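Local atomic coordinates of 2-C-methyl-D-erythritol 4-phosphate cytidylyltransferase (Anaerococcus prevotii, PDB entry 4KT7), a protein that probably catalyses the reaction of CTP with 2-C-methyl-D-erythritol 4-phosphate to give 4-CDP-2-C-methyl-D-erythritol and diphosphate, a step of isoprenoid biosynthesis. Residues A[16-22]-A[59-64]; A[88-93]-A[180-184]; A[128-134]-A[169-175]; A[139-145]-A[156-160]. All blocks are in the same frame, centred on the assembly; numbering follows the deposited sequence. Where two conformers were deposited one is given.

Contact 1 (A[16-22]-A[59-64]); sequences AAGSGLR and VIRKDD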
loop_
_atom_site.group_PDB
_atom_site.type_symbol
_atom_site.label_atom_id
_atom_site.label_comp_id
_atom_site.label_asym_id
_atom_site.label_seq_id
_atom_site.Cartn_x
_atom_site.Cartn_y
_atom_site.Cartn_z
ATOM N N ALA A 16 1.952 8.388 20.645
ATOM C CA ALA A 16 3.363 8.549 20.316
ATOM C C ALA A 16 4.256 7.666 21.210
ATOM O O ALA A 16 5.371 8.053 21.569
ATOM C CB ALA A 16 3.773 10.024 20.421
ATOM N N ALA A 17 3.767 6.482 21.552
ATOM C CA ALA A 17 4.473 5.618 22.485
ATOM C C ALA A 17 4.945 4.332 21.821
ATOM O O ALA A 17 5.043 3.292 22.472
ATOM C CB ALA A 17 3.596 5.302 23.686
ATOM N N GLY A 18 5.229 4.399 20.524
ATOM C CA GLY A 18 5.841 3.271 19.839
ATOM C C GLY A 18 7.343 3.321 20.056
ATOM O O GLY A 18 7.834 3.020 21.147
ATOM N N SER A 19 8.075 3.707 19.013
ATOM C CA SER A 19 9.473 4.091 19.169
ATOM C C SER A 19 9.477 5.524 19.680
ATOM O O SER A 19 10.511 6.056 20.089
ATOM C CB SER A 19 10.226 3.996 17.840
ATOM O OG SER A 19 9.718 4.918 16.889
ATOM N N GLY A 20 8.300 6.139 19.650
ATOM C CA GLY A 20 8.119 7.475 20.167
ATOM C C GLY A 20 8.809 8.525 19.327
ATOM O O GLY A 20 8.708 8.527 18.099
ATOM N N LEU A 21 9.518 9.428 19.995
ATOM C CA LEU A 21 10.138 10.565 19.329
ATOM C C LEU A 21 11.463 10.211 18.657
ATOM O O LEU A 21 11.898 10.896 17.733
ATOM C CB LEU A 21 10.351 11.699 20.329
ATOM C CG LEU A 21 9.066 12.177 21.000
ATOM C CD1 LEU A 21 9.379 13.263 22.007
ATOM C CD2 LEU A 21 8.114 12.687 19.944
ATOM N N ARG A 22 12.104 9.145 19.128
ATOM C CA ARG A 22 13.387 8.724 18.573
ATOM C C ARG A 22 13.288 7.394 17.822
ATOM O O ARG A 22 12.300 6.667 17.958
ATOM C CB ARG A 22 14.461 8.687 19.669
ATOM C CG ARG A 22 14.765 10.061 20.272
ATOM C CD ARG A 22 15.974 10.048 21.220
ATOM N NE ARG A 22 15.728 9.294 22.448
ATOM C CZ ARG A 22 15.016 9.743 23.479
ATOM N NH1 ARG A 22 14.461 10.949 23.436
ATOM N NH2 ARG A 22 14.848 8.982 24.553
ATOM N N VAL A 59 -0.154 9.870 24.251
ATOM C CA VAL A 59 0.367 8.716 24.956
ATOM C C VAL A 59 1.823 8.558 24.535
ATOM O O VAL A 59 2.123 8.392 23.338
ATOM C CB VAL A 59 -0.462 7.458 24.661
ATOM C CG1 VAL A 59 -0.002 6.325 25.537
ATOM C CG2 VAL A 59 -1.968 7.729 24.916
ATOM N N ILE A 60 2.729 8.625 25.510
ATOM C CA ILE A 60 4.156 8.727 25.213
ATOM C C ILE A 60 5.002 7.609 25.818
ATOM O O ILE A 60 4.544 6.855 26.684
ATOM C CB ILE A 60 4.729 10.070 25.708
ATOM C CG1 ILE A 60 4.745 10.109 27.237
ATOM C CG2 ILE A 60 3.920 11.232 25.133
ATOM C CD1 ILE A 60 5.598 11.251 27.838
ATOM N N ARG A 61 6.246 7.514 25.358
ATOM C CA ARG A 61 7.238 6.711 26.048
ATOM C C ARG A 61 7.750 7.527 27.225
ATOM O O ARG A 61 7.945 8.739 27.101
ATOM C CB ARG A 61 8.402 6.391 25.113
ATOM C CG ARG A 61 8.040 5.472 23.968
ATOM C CD ARG A 61 9.260 5.202 23.097
ATOM N NE ARG A 61 10.491 5.052 23.875
ATOM C CZ ARG A 61 10.921 3.907 24.398
ATOM N NH1 ARG A 61 10.215 2.797 24.241
ATOM N NH2 ARG A 61 12.058 3.879 25.084
ATOM N N LYS A 62 7.988 6.879 28.359
ATOM C CA LYS A 62 8.479 7.589 29.529
ATOM C C LYS A 62 9.805 8.305 29.249
ATOM O O LYS A 62 10.075 9.381 29.801
ATOM C CB LYS A 62 8.626 6.636 30.724
ATOM C CG LYS A 62 9.254 7.308 31.935
ATOM C CD LYS A 62 9.252 6.459 33.207
ATOM C CE LYS A 62 10.039 7.191 34.302
ATOM N NZ LYS A 62 9.751 6.702 35.683
ATOM N N ASP A 63 10.622 7.712 28.383
ATOM C CA ASP A 63 11.940 8.255 28.070
ATOM C C ASP A 63 11.888 9.577 27.296
ATOM O O ASP A 63 12.878 10.326 27.262
ATOM C CB ASP A 63 12.759 7.234 27.270
ATOM C CG ASP A 63 13.020 5.957 28.041
ATOM O OD1 ASP A 63 12.857 5.963 29.280
ATOM O OD2 ASP A 63 13.403 4.952 27.399
ATOM N N ASP A 64 10.747 9.848 26.663
ATOM C CA ASP A 64 10.569 11.056 25.849
ATOM C C ASP A 64 9.909 12.194 26.632
ATOM O O ASP A 64 9.589 13.237 26.054
ATOM C CB ASP A 64 9.685 10.756 24.635
ATOM C CG ASP A 64 10.396 9.963 23.546
ATOM O OD1 ASP A 64 11.626 10.104 23.372
ATOM O OD2 ASP A 64 9.699 9.215 22.828
HETATM O O HOH W 1 6.984 9.154 23.295
#
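The glycine-rich loop that follows the first strand of the nucleotidyltransferase fold, here Ala16 to Arg22, is held in shape by Val59 to Asp64 at the end of the neighbouring parallel strand; in relatives this loop wraps the phosphates of CTP, and it probably does so here. At its start Ala16 N donates to Val59 O over 2.7 Å, and the methyl CB of Ala17 presses on the backbone at Ile60 C, 3.4 Å away. Asp64 grips the loop through both of its oxygens. Its CG lies anti to its own carbonyl carbon (chi1 -75°), a setting in which OD2 meets Leu21 N at 2.8 Å in an almost straight bond (175°) that arrives 44° above the carboxylate plane. The same OD2 accepts from a water that also donates to Ala16 O (2.6 Å) and receives Arg61 N (2.7 Å), so a single water joins both segments. OD1 sits 3.0 Å from NH1 of the poorly ordered Arg22, over the guanidinium face, a pairing of charges without a directed N-H. Gly20, second in a type II' turn, has no side chain; a CB there would collide with Asp64 OD2 and with Arg61 CD, which rests 3.3 Å from Gly18 O. Around this, helix 39-48 meets Ala16 through Leu40, helix 88-97 meets Ala17 and Val59 through Ser91, and Val82 of strand 79-83 lies against Val59.

Contact 2 (A[88-93]-A[180-184]); sequences RELSTF and YEKYL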
loop_
_atom_site.group_PDB
_atom_site.type_symbol
_atom_site.label_atom_id
_atom_site.label_comp_id
_atom_site.label_asym_id
_atom_site.label_seq_id
_atom_site.Cartn_x
_atom_site.Cartn_y
_atom_site.Cartn_z
ATOM N N ARG A 88 0.598 -1.428 21.117
ATOM C CA ARG A 88 -0.279 -0.352 20.655
ATOM C C ARG A 88 -1.548 -0.347 21.474
ATOM O O ARG A 88 -2.008 0.709 21.906
ATOM C CB ARG A 88 -0.647 -0.516 19.172
ATOM C CG ARG A 88 -1.424 0.675 18.573
ATOM C CD ARG A 88 -2.092 0.322 17.238
ATOM N NE ARG A 88 -3.058 -0.767 17.367
ATOM C CZ ARG A 88 -4.282 -0.627 17.879
ATOM N NH1 ARG A 88 -4.687 0.557 18.333
ATOM N NH2 ARG A 88 -5.101 -1.673 17.955
ATOM N N GLU A 89 -2.119 -1.532 21.696
ATOM C CA GLU A 89 -3.403 -1.619 22.357
ATOM C C GLU A 89 -3.339 -1.203 23.831
ATOM O O GLU A 89 -4.190 -0.464 24.316
ATOM C CB GLU A 89 -3.989 -3.032 22.221
ATOM C CG GLU A 89 -4.451 -3.365 20.801
ATOM C CD GLU A 89 -3.311 -3.786 19.901
ATOM O OE1 GLU A 89 -2.271 -4.249 20.429
ATOM O OE2 GLU A 89 -3.444 -3.641 18.665
ATOM N N LEU A 90 -2.342 -1.699 24.546
ATOM C CA LEU A 90 -2.181 -1.340 25.951
ATOM C C LEU A 90 -1.899 0.151 26.101
ATOM O O LEU A 90 -2.348 0.793 27.061
ATOM C CB LEU A 90 -1.076 -2.169 26.590
ATOM C CG LEU A 90 -1.380 -3.658 26.826
ATOM C CD1 LEU A 90 -0.086 -4.378 27.196
ATOM C CD2 LEU A 90 -2.384 -3.831 27.930
ATOM N N SER A 91 -1.174 0.711 25.138
ATOM C CA SER A 91 -0.987 2.151 25.083
ATOM C C SER A 91 -2.313 2.899 24.902
ATOM O O SER A 91 -2.606 3.864 25.623
ATOM C CB SER A 91 -0.012 2.507 23.961
ATOM O OG SER A 91 1.308 2.143 24.356
ATOM N N THR A 92 -3.123 2.458 23.952
ATOM C CA THR A 92 -4.412 3.094 23.714
ATOM C C THR A 92 -5.275 3.056 24.984
ATOM O O THR A 92 -5.923 4.043 25.342
ATOM C CB THR A 92 -5.106 2.389 22.552
ATOM O OG1 THR A 92 -4.285 2.579 21.394
ATOM C CG2 THR A 92 -6.525 2.939 22.308
ATOM N N PHE A 93 -5.244 1.934 25.693
ATOM C CA PHE A 93 -6.035 1.812 26.914
ATOM C C PHE A 93 -5.600 2.772 28.004
ATOM O O PHE A 93 -6.442 3.287 28.747
ATOM C CB PHE A 93 -6.010 0.395 27.455
ATOM C CG PHE A 93 -7.082 0.124 28.471
ATOM C CD1 PHE A 93 -8.412 0.204 28.119
ATOM C CD2 PHE A 93 -6.754 -0.207 29.775
ATOM C CE1 PHE A 93 -9.417 -0.051 29.054
ATOM C CE2 PHE A 93 -7.742 -0.463 30.715
ATOM C CZ PHE A 93 -9.072 -0.378 30.353
ATOM N N TYR A 180 -12.684 -2.505 24.611
ATOM C CA TYR A 180 -11.302 -2.618 25.059
ATOM C C TYR A 180 -11.163 -3.511 26.286
ATOM O O TYR A 180 -10.226 -4.325 26.384
ATOM C CB TYR A 180 -10.674 -1.230 25.276
ATOM C CG TYR A 180 -9.632 -0.930 24.227
ATOM C CD1 TYR A 180 -9.988 -0.397 23.002
ATOM C CD2 TYR A 180 -8.299 -1.261 24.437
ATOM C CE1 TYR A 180 -9.030 -0.146 22.017
ATOM C CE2 TYR A 180 -7.343 -1.029 23.468
ATOM C CZ TYR A 180 -7.714 -0.475 22.259
ATOM O OH TYR A 180 -6.758 -0.248 21.293
ATOM N N GLU A 181 -12.105 -3.397 27.214
ATOM C CA GLU A 181 -12.079 -4.287 28.370
ATOM C C GLU A 181 -12.291 -5.740 27.957
ATOM O O GLU A 181 -11.637 -6.629 28.488
ATOM C CB GLU A 181 -13.118 -3.858 29.395
ATOM C CG GLU A 181 -12.814 -2.507 29.986
ATOM C CD GLU A 181 -13.746 -2.155 31.139
ATOM O OE1 GLU A 181 -14.960 -1.942 30.886
ATOM O OE2 GLU A 181 -13.259 -2.098 32.294
ATOM N N LYS A 182 -13.198 -5.979 27.010
ATOM C CA LYS A 182 -13.372 -7.312 26.438
ATOM C C LYS A 182 -12.099 -7.812 25.761
ATOM O O LYS A 182 -11.724 -8.974 25.902
ATOM C CB LYS A 182 -14.500 -7.316 25.407
ATOM C CG LYS A 182 -15.889 -7.355 26.002
ATOM C CD LYS A 182 -16.925 -7.270 24.902
ATOM C CE LYS A 182 -18.268 -7.745 25.395
ATOM N NZ LYS A 182 -18.231 -9.176 25.855
ATOM N N TYR A 183 -11.444 -6.935 25.018
ATOM C CA TYR A 183 -10.183 -7.294 24.360
ATOM C C TYR A 183 -9.104 -7.702 25.353
ATOM O O TYR A 183 -8.392 -8.690 25.145
ATOM C CB TYR A 183 -9.676 -6.132 23.507
ATOM C CG TYR A 183 -8.330 -6.406 22.876
ATOM C CD1 TYR A 183 -8.210 -7.293 21.810
ATOM C CD2 TYR A 183 -7.178 -5.793 23.347
ATOM C CE1 TYR A 183 -6.983 -7.554 21.230
ATOM C CE2 TYR A 183 -5.940 -6.053 22.771
ATOM C CZ TYR A 183 -5.850 -6.933 21.713
ATOM O OH TYR A 183 -4.627 -7.196 21.129
ATOM N N LEU A 184 -8.963 -6.931 26.424
ATOM C CA LEU A 184 -7.969 -7.229 27.448
ATOM C C LEU A 184 -8.244 -8.557 28.118
ATOM O O LEU A 184 -7.324 -9.279 28.492
ATOM C CB LEU A 184 -7.932 -6.119 28.503
ATOM C CG LEU A 184 -7.429 -4.791 27.945
ATOM C CD1 LEU A 184 -7.703 -3.649 28.925
ATOM C CD2 LEU A 184 -5.957 -4.883 27.626
#
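Segments 88-93 and 180-184, brought together by Phe93, Glu89, Tyr180 and Leu184, are helical pieces whose axes pass 11.1 Å apart at 139°, closer to antiparallel than to perpendicular. Tyr180 reaches across the gap: its ring edge puts CE2 3.3 Å from Glu89 O, and its OH ends 3.4 Å from the methyl CG2 of Thr92. That hydroxyl is hydrogen-bonded to Asp193, which also takes Arg88 in a salt bridge. The two helices each follow a strand of the central mixed sheet of this alpha/beta fold, and helix 196-199 adds Leu196 against Tyr180 and Tyr183. Phe93 has CG anti to its backbone N (chi1 -164°), which carries the ring out past Tyr180 CB so that one face meets Leu184. Leu184 CD1 stands 3.6 Å from the ring centroid, only 9° off the normal, a CH-pi contact over the face. Its other methyl, CD2, meets Leu90 CD2 at 3.7 Å, while Tyr183 CE2 packs on Glu89 CB at 3.6 Å, the two side chains crossing roughly at right angles.

Contact 3 (A[128-134]-A[169-175]); sequences LRKNKAV and QAFDKKL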
loop_
_atom_site.group_PDB
_atom_site.type_symbol
_atom_site.label_atom_id
_atom_site.label_comp_id
_atom_site.label_asym_id
_atom_site.label_seq_id
_atom_site.Cartn_x
_atom_site.Cartn_y
_atom_site.Cartn_z
ATOM N N LEU A 128 -19.500 10.668 13.145
ATOM C CA LEU A 128 -20.011 10.200 14.436
ATOM C C LEU A 128 -21.440 10.641 14.689
ATOM O O LEU A 128 -22.077 10.164 15.629
ATOM C CB LEU A 128 -19.134 10.676 15.586
ATOM C CG LEU A 128 -17.748 10.049 15.681
ATOM C CD1 LEU A 128 -16.898 10.940 16.577
ATOM C CD2 LEU A 128 -17.854 8.654 16.254
ATOM N N ARG A 129 -21.965 11.539 13.857
ATOM C CA ARG A 129 -23.344 11.985 14.037
ATOM C C ARG A 129 -24.338 10.825 13.935
ATOM O O ARG A 129 -25.331 10.778 14.669
ATOM C CB ARG A 129 -23.705 13.093 13.034
ATOM C CG ARG A 129 -25.072 13.737 13.313
ATOM C CD ARG A 129 -25.383 14.890 12.345
ATOM N NE ARG A 129 -25.236 14.465 10.952
ATOM C CZ ARG A 129 -26.220 13.956 10.218
ATOM N NH1 ARG A 129 -27.431 13.811 10.744
ATOM N NH2 ARG A 129 -25.992 13.599 8.958
ATOM N N LYS A 130 -24.064 9.872 13.046
ATOM C CA LYS A 130 -24.990 8.764 12.836
ATOM C C LYS A 130 -24.353 7.385 12.971
ATOM O O LYS A 130 -25.016 6.376 12.770
ATOM C CB LYS A 130 -25.643 8.886 11.459
ATOM C CG LYS A 130 -26.608 10.065 11.339
ATOM C CD LYS A 130 -26.764 10.497 9.889
ATOM C CE LYS A 130 -27.524 9.474 9.070
ATOM N NZ LYS A 130 -27.504 9.831 7.618
ATOM N N ASN A 131 -23.069 7.329 13.300
ATOM C CA ASN A 131 -22.398 6.043 13.439
ATOM C C ASN A 131 -21.645 6.009 14.750
ATOM O O ASN A 131 -21.189 7.052 15.228
ATOM C CB ASN A 131 -21.401 5.855 12.302
ATOM C CG ASN A 131 -22.042 6.013 10.938
ATOM O OD1 ASN A 131 -22.728 5.108 10.454
ATOM N ND2 ASN A 131 -21.802 7.166 10.297
ATOM N N LYS A 132 -21.471 4.821 15.318
ATOM C CA LYS A 132 -20.744 4.724 16.580
ATOM C C LYS A 132 -19.286 4.348 16.394
ATOM O O LYS A 132 -18.519 4.371 17.349
ATOM C CB LYS A 132 -21.473 3.792 17.557
ATOM C CG LYS A 132 -22.874 4.310 17.901
ATOM C CD LYS A 132 -23.406 3.719 19.207
ATOM C CE LYS A 132 -24.532 4.597 19.749
ATOM N NZ LYS A 132 -24.880 4.293 21.176
ATOM N N ALA A 133 -18.906 4.019 15.158
ATOM C CA ALA A 133 -17.514 3.730 14.844
ATOM C C ALA A 133 -17.231 4.239 13.446
ATOM O O ALA A 133 -18.058 4.076 12.548
ATOM C CB ALA A 133 -17.246 2.239 14.928
ATOM N N VAL A 134 -16.072 4.878 13.278
ATOM C CA VAL A 134 -15.707 5.530 12.030
ATOM C C VAL A 134 -14.216 5.279 11.805
ATOM O O VAL A 134 -13.426 5.439 12.727
ATOM C CB VAL A 134 -15.927 7.053 12.145
ATOM C CG1 VAL A 134 -15.602 7.760 10.820
ATOM C CG2 VAL A 134 -17.377 7.375 12.592
ATOM N N GLN A 169 -9.373 7.415 13.477
ATOM C CA GLN A 169 -10.542 6.576 13.631
ATOM C C GLN A 169 -11.285 7.234 14.791
ATOM O O GLN A 169 -10.672 7.974 15.549
ATOM C CB GLN A 169 -10.111 5.160 14.033
ATOM C CG GLN A 169 -9.259 4.432 13.006
ATOM C CD GLN A 169 -9.090 2.957 13.350
ATOM O OE1 GLN A 169 -9.177 2.562 14.515
ATOM N NE2 GLN A 169 -8.875 2.138 12.336
ATOM N N ALA A 170 -12.583 6.990 14.947
ATOM C CA ALA A 170 -13.280 7.548 16.111
ATOM C C ALA A 170 -14.496 6.705 16.495
ATOM O O ALA A 170 -15.055 6.002 15.650
ATOM C CB ALA A 170 -13.694 9.010 15.835
ATOM N N PHE A 171 -14.900 6.783 17.767
ATOM C CA PHE A 171 -15.925 5.884 18.326
ATOM C C PHE A 171 -16.726 6.562 19.414
ATOM O O PHE A 171 -16.255 7.531 20.023
ATOM C CB PHE A 171 -15.269 4.643 18.966
ATOM C CG PHE A 171 -14.249 4.004 18.105
ATOM C CD1 PHE A 171 -14.608 3.033 17.181
ATOM C CD2 PHE A 171 -12.928 4.404 18.176
ATOM C CE1 PHE A 171 -13.652 2.473 16.350
ATOM C CE2 PHE A 171 -11.968 3.829 17.352
ATOM C CZ PHE A 171 -12.341 2.877 16.436
ATOM N N ASP A 172 -17.921 6.023 19.656
ATOM C CA ASP A 172 -18.665 6.221 20.903
ATOM C C ASP A 172 -17.735 5.794 22.036
ATOM O O ASP A 172 -17.161 4.697 21.996
ATOM C CB ASP A 172 -19.946 5.360 20.870
ATOM C CG ASP A 172 -20.808 5.514 22.118
ATOM O OD1 ASP A 172 -20.515 4.849 23.129
ATOM O OD2 ASP A 172 -21.801 6.269 22.095
ATOM N N LYS A 173 -17.530 6.659 23.027
ATOM C CA LYS A 173 -16.533 6.370 24.066
ATOM C C LYS A 173 -16.859 5.165 24.957
ATOM O O LYS A 173 -15.981 4.366 25.242
ATOM C CB LYS A 173 -16.270 7.606 24.948
ATOM C CG LYS A 173 -15.148 7.417 25.989
ATOM C CD LYS A 173 -15.688 7.182 27.402
ATOM C CE LYS A 173 -14.531 6.838 28.352
ATOM N NZ LYS A 173 -14.969 6.471 29.730
ATOM N N LYS A 174 -18.097 5.037 25.419
ATOM C CA LYS A 174 -18.438 3.874 26.246
ATOM C C LYS A 174 -18.280 2.590 25.458
ATOM O O LYS A 174 -17.833 1.575 25.973
ATOM C CB LYS A 174 -19.871 3.958 26.766
ATOM C CG LYS A 174 -20.062 4.997 27.841
ATOM C CD LYS A 174 -21.271 4.679 28.705
ATOM C CE LYS A 174 -21.371 5.651 29.869
ATOM N NZ LYS A 174 -22.385 5.214 30.873
ATOM N N LEU A 175 -18.639 2.644 24.193
ATOM C CA LEU A 175 -18.582 1.460 23.371
ATOM C C LEU A 175 -17.150 1.010 23.185
ATOM O O LEU A 175 -16.830 -0.131 23.490
ATOM C CB LEU A 175 -19.243 1.720 22.027
ATOM C CG LEU A 175 -19.409 0.500 21.126
ATOM C CD1 LEU A 175 -20.086 -0.624 21.892
ATOM C CD2 LEU A 175 -20.246 0.890 19.898
#
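Three backbone hydrogen bonds stitch Lys132 to Val134 onto Ala170 to Asp172. Val134 and Ala170 form a reciprocal pair, Val134 N to Ala170 O at 2.8 Å and Ala170 N to Val134 O also at 2.8 Å. Two residues along each segment from that pair, Asp172 N gives to Lys132 O at 2.9 Å with an N-H...O angle of 161°. Asp172 is also where the strand turns directly into helix 173-184, and it serves as N-cap: with CG anti to the backbone N (chi1 -179°), its OD1 takes Leu175 N at 3.1 Å through the anti lone pair. OD2 lies 3.8 Å from Lys132 NZ, a long salt bridge between side chains that run side by side. With an alanine here the carboxylate is absent, and Leu175 N would probably be left without its cap and Lys132 NZ without its nearby charge. The ladder is an antiparallel part of the central mixed sheet, between strands 133-139 and 168-172. On one face Ala133 CB touches Phe171 CD1 at 3.6 Å in a non-hydrogen-bonded pair, and Phe197 of helix 196-199 packs on both. The other face carries Val134 and Ala170, against which Thr124 of helix 118-127 rests; Leu128 closes on Ala170 there, CD1 to CB at 3.8 Å. Where the strand passes into helix 173-184, Lys132 CB lies 3.9 Å from Leu175 CD2.

Contact 4 (A[139-145]-A[156-160]); sequences KSKDTVK and TPNRD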
loop_
_atom_site.group_PDB
_atom_site.type_symbol
_atom_site.label_atom_id
_atom_site.label_comp_id
_atom_site.label_asym_id
_atom_site.label_seq_id
_atom_site.Cartn_x
_atom_site.Cartn_y
_atom_site.Cartn_z
ATOM N N LYS A 139 -8.853 3.649 -1.132
ATOM C CA LYS A 139 -8.936 2.542 -2.065
ATOM C C LYS A 139 -7.521 2.135 -2.437
ATOM O O LYS A 139 -6.669 2.994 -2.701
ATOM C CB LYS A 139 -9.714 2.910 -3.323
ATOM C CG LYS A 139 -9.892 1.715 -4.257
ATOM C CD LYS A 139 -10.672 2.106 -5.512
ATOM C CE LYS A 139 -12.166 2.171 -5.216
ATOM N NZ LYS A 139 -12.875 2.928 -6.287
ATOM N N SER A 140 -7.246 0.837 -2.414
ATOM C CA SER A 140 -5.886 0.393 -2.673
ATOM C C SER A 140 -5.553 0.638 -4.126
ATOM O O SER A 140 -6.294 0.218 -5.034
ATOM C CB SER A 140 -5.709 -1.092 -2.335
ATOM O OG SER A 140 -4.419 -1.522 -2.744
ATOM N N LYS A 141 -4.457 1.353 -4.337
ATOM C CA LYS A 141 -3.922 1.553 -5.667
ATOM C C LYS A 141 -3.149 0.334 -6.162
ATOM O O LYS A 141 -3.057 0.122 -7.358
ATOM C CB LYS A 141 -3.021 2.789 -5.696
ATOM C CG LYS A 141 -3.776 4.096 -5.786
ATOM C CD LYS A 141 -2.791 5.275 -5.957
ATOM C CE LYS A 141 -3.532 6.608 -6.027
ATOM N NZ LYS A 141 -2.630 7.801 -6.108
ATOM N N ASP A 142 -2.579 -0.454 -5.255
ATOM C CA ASP A 142 -1.926 -1.706 -5.647
ATOM C C ASP A 142 -2.954 -2.831 -5.665
ATOM O O ASP A 142 -3.822 -2.887 -4.806
ATOM C CB ASP A 142 -0.820 -2.074 -4.660
ATOM C CG ASP A 142 0.384 -1.176 -4.776
ATOM O OD1 ASP A 142 1.066 -1.239 -5.821
ATOM O OD2 ASP A 142 0.651 -0.416 -3.819
ATOM N N THR A 143 -2.858 -3.736 -6.629
ATOM C CA THR A 143 -3.856 -4.803 -6.711
ATOM C C THR A 143 -3.609 -5.882 -5.673
ATOM O O THR A 143 -2.525 -6.472 -5.620
ATOM C CB THR A 143 -3.873 -5.458 -8.096
ATOM O OG1 THR A 143 -4.270 -4.488 -9.068
ATOM C CG2 THR A 143 -4.843 -6.645 -8.126
ATOM N N VAL A 144 -4.634 -6.156 -4.867
ATOM C CA VAL A 144 -4.571 -7.149 -3.802
ATOM C C VAL A 144 -5.026 -8.545 -4.246
ATOM O O VAL A 144 -5.982 -8.673 -5.015
ATOM C CB VAL A 144 -5.458 -6.709 -2.620
ATOM C CG1 VAL A 144 -5.642 -7.846 -1.629
ATOM C CG2 VAL A 144 -4.831 -5.504 -1.938
ATOM N N LYS A 145 -4.328 -9.586 -3.777
ATOM C CA LYS A 145 -4.798 -10.964 -3.941
ATOM C C LYS A 145 -4.904 -11.584 -2.568
ATOM O O LYS A 145 -4.088 -11.287 -1.695
ATOM C CB LYS A 145 -3.813 -11.812 -4.759
ATOM C CG LYS A 145 -3.451 -11.247 -6.127
ATOM C CD LYS A 145 -4.285 -11.815 -7.257
ATOM C CE LYS A 145 -3.746 -11.313 -8.599
ATOM N NZ LYS A 145 -4.600 -11.786 -9.737
ATOM N N THR A 156 -8.965 -13.002 -6.466
ATOM C CA THR A 156 -8.694 -11.580 -6.521
ATOM C C THR A 156 -9.949 -10.862 -6.075
ATOM O O THR A 156 -10.984 -10.966 -6.735
ATOM C CB THR A 156 -8.376 -11.120 -7.952
ATOM O OG1 THR A 156 -7.368 -11.967 -8.519
ATOM C CG2 THR A 156 -7.882 -9.676 -7.955
ATOM N N PRO A 157 -9.872 -10.135 -4.950
ATOM C CA PRO A 157 -11.075 -9.446 -4.482
ATOM C C PRO A 157 -11.451 -8.372 -5.469
ATOM O O PRO A 157 -10.583 -7.875 -6.198
ATOM C CB PRO A 157 -10.626 -8.787 -3.170
ATOM C CG PRO A 157 -9.431 -9.573 -2.732
ATOM C CD PRO A 157 -8.754 -10.018 -4.000
ATOM N N ASN A 158 -12.736 -8.041 -5.511
ATOM C CA ASN A 158 -13.220 -6.940 -6.323
ATOM C C ASN A 158 -12.463 -5.688 -5.901
ATOM O O ASN A 158 -12.562 -5.268 -4.756
ATOM C CB ASN A 158 -14.720 -6.754 -6.068
ATOM C CG ASN A 158 -15.335 -5.720 -6.974
ATOM O OD1 ASN A 158 -14.633 -4.853 -7.516
ATOM N ND2 ASN A 158 -16.655 -5.806 -7.160
ATOM N N ARG A 159 -11.709 -5.105 -6.826
ATOM C CA ARG A 159 -10.804 -3.977 -6.545
ATOM C C ARG A 159 -11.447 -2.710 -6.025
ATOM O O ARG A 159 -10.795 -1.928 -5.321
ATOM C CB ARG A 159 -10.031 -3.604 -7.802
ATOM C CG ARG A 159 -8.578 -3.980 -7.750
ATOM C CD ARG A 159 -7.838 -3.381 -8.923
ATOM N NE ARG A 159 -6.514 -2.888 -8.551
ATOM C CZ ARG A 159 -6.165 -1.605 -8.577
ATOM N NH1 ARG A 159 -7.040 -0.681 -8.958
ATOM N NH2 ARG A 159 -4.938 -1.247 -8.227
ATOM N N ASP A 160 -12.696 -2.475 -6.406
ATOM C CA ASP A 160 -13.413 -1.277 -5.966
ATOM C C ASP A 160 -13.730 -1.277 -4.476
ATOM O O ASP A 160 -14.123 -0.248 -3.913
ATOM C CB ASP A 160 -14.718 -1.148 -6.733
ATOM C CG ASP A 160 -14.503 -0.777 -8.168
ATOM O OD1 ASP A 160 -13.646 0.103 -8.414
ATOM O OD2 ASP A 160 -15.187 -1.363 -9.036
HETATM O O HOH W 2 -8.062 -1.900 -5.207
HETATM O O HOH W 3 -8.053 -6.891 -5.936
#
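Arg159 and Thr143 carry one of two direct hydrogen bonds between these segments, which form the base of the beta-arm built from strands 144-147 and 153-155. NE of Arg159 donates to Thr143 OG1 at 2.8 Å, 28° out of the guanidinium plane; Thr143 holds that hydroxyl anti to its own carbonyl carbon (chi1 -64°), where it meets the arginine crosswise. Two waters satisfy backbone carbonyls in pairs. One donates to Ser140 O (2.8 Å) and Arg159 O (2.7 Å), the other to Val144 O (2.9 Å) and Pro157 O (2.7 Å). Ser140 O also lies over one face of the guanidinium. Further out, Lys145 NZ donates to Thr156 OG1 at 3.0 Å, yet the strongest polar partners of both are on the second subunit: Asp192 there for the lysine, which also bonds Ser194 of that subunit, and Glu198 there for the threonine. Asp160 N is taken up by Asn158 OD1 in an Asx turn, while Lys139 NZ and Asp160 OD1 form a long salt bridge of 3.6 Å. A leucine in place of Arg159 would probably leave Thr143 OG1 without the N-H given to it here and the loop 140-143 less tightly held to the 3-10 segment. Such chemistry, partly bridged by water and partly shared with the other subunit, is consistent with an arm whose base is held partly by the dimer.

Read from the N terminus, contact 1 closes first, returning the chain at 59-64 to the loop 16-22 and tying together the first two parallel strands of the sheet. Contact 2 opens only after that, at 88-93, and its loop does not close until 180-184; within it lies contact 3 (128-134 with 169-175), and within contact 3 in turn lies contact 4 (139-145 with 156-160). None of the loops cross. Contacts 1 and 2 touch, Val59 CG1 lying 3.6 Å from Ser91 O, and contacts 2 and 3 share helix 173-184. Contact 4 stands farther out, its centre about 34 Å from that of contact 1, at the arm that reaches the second subunit.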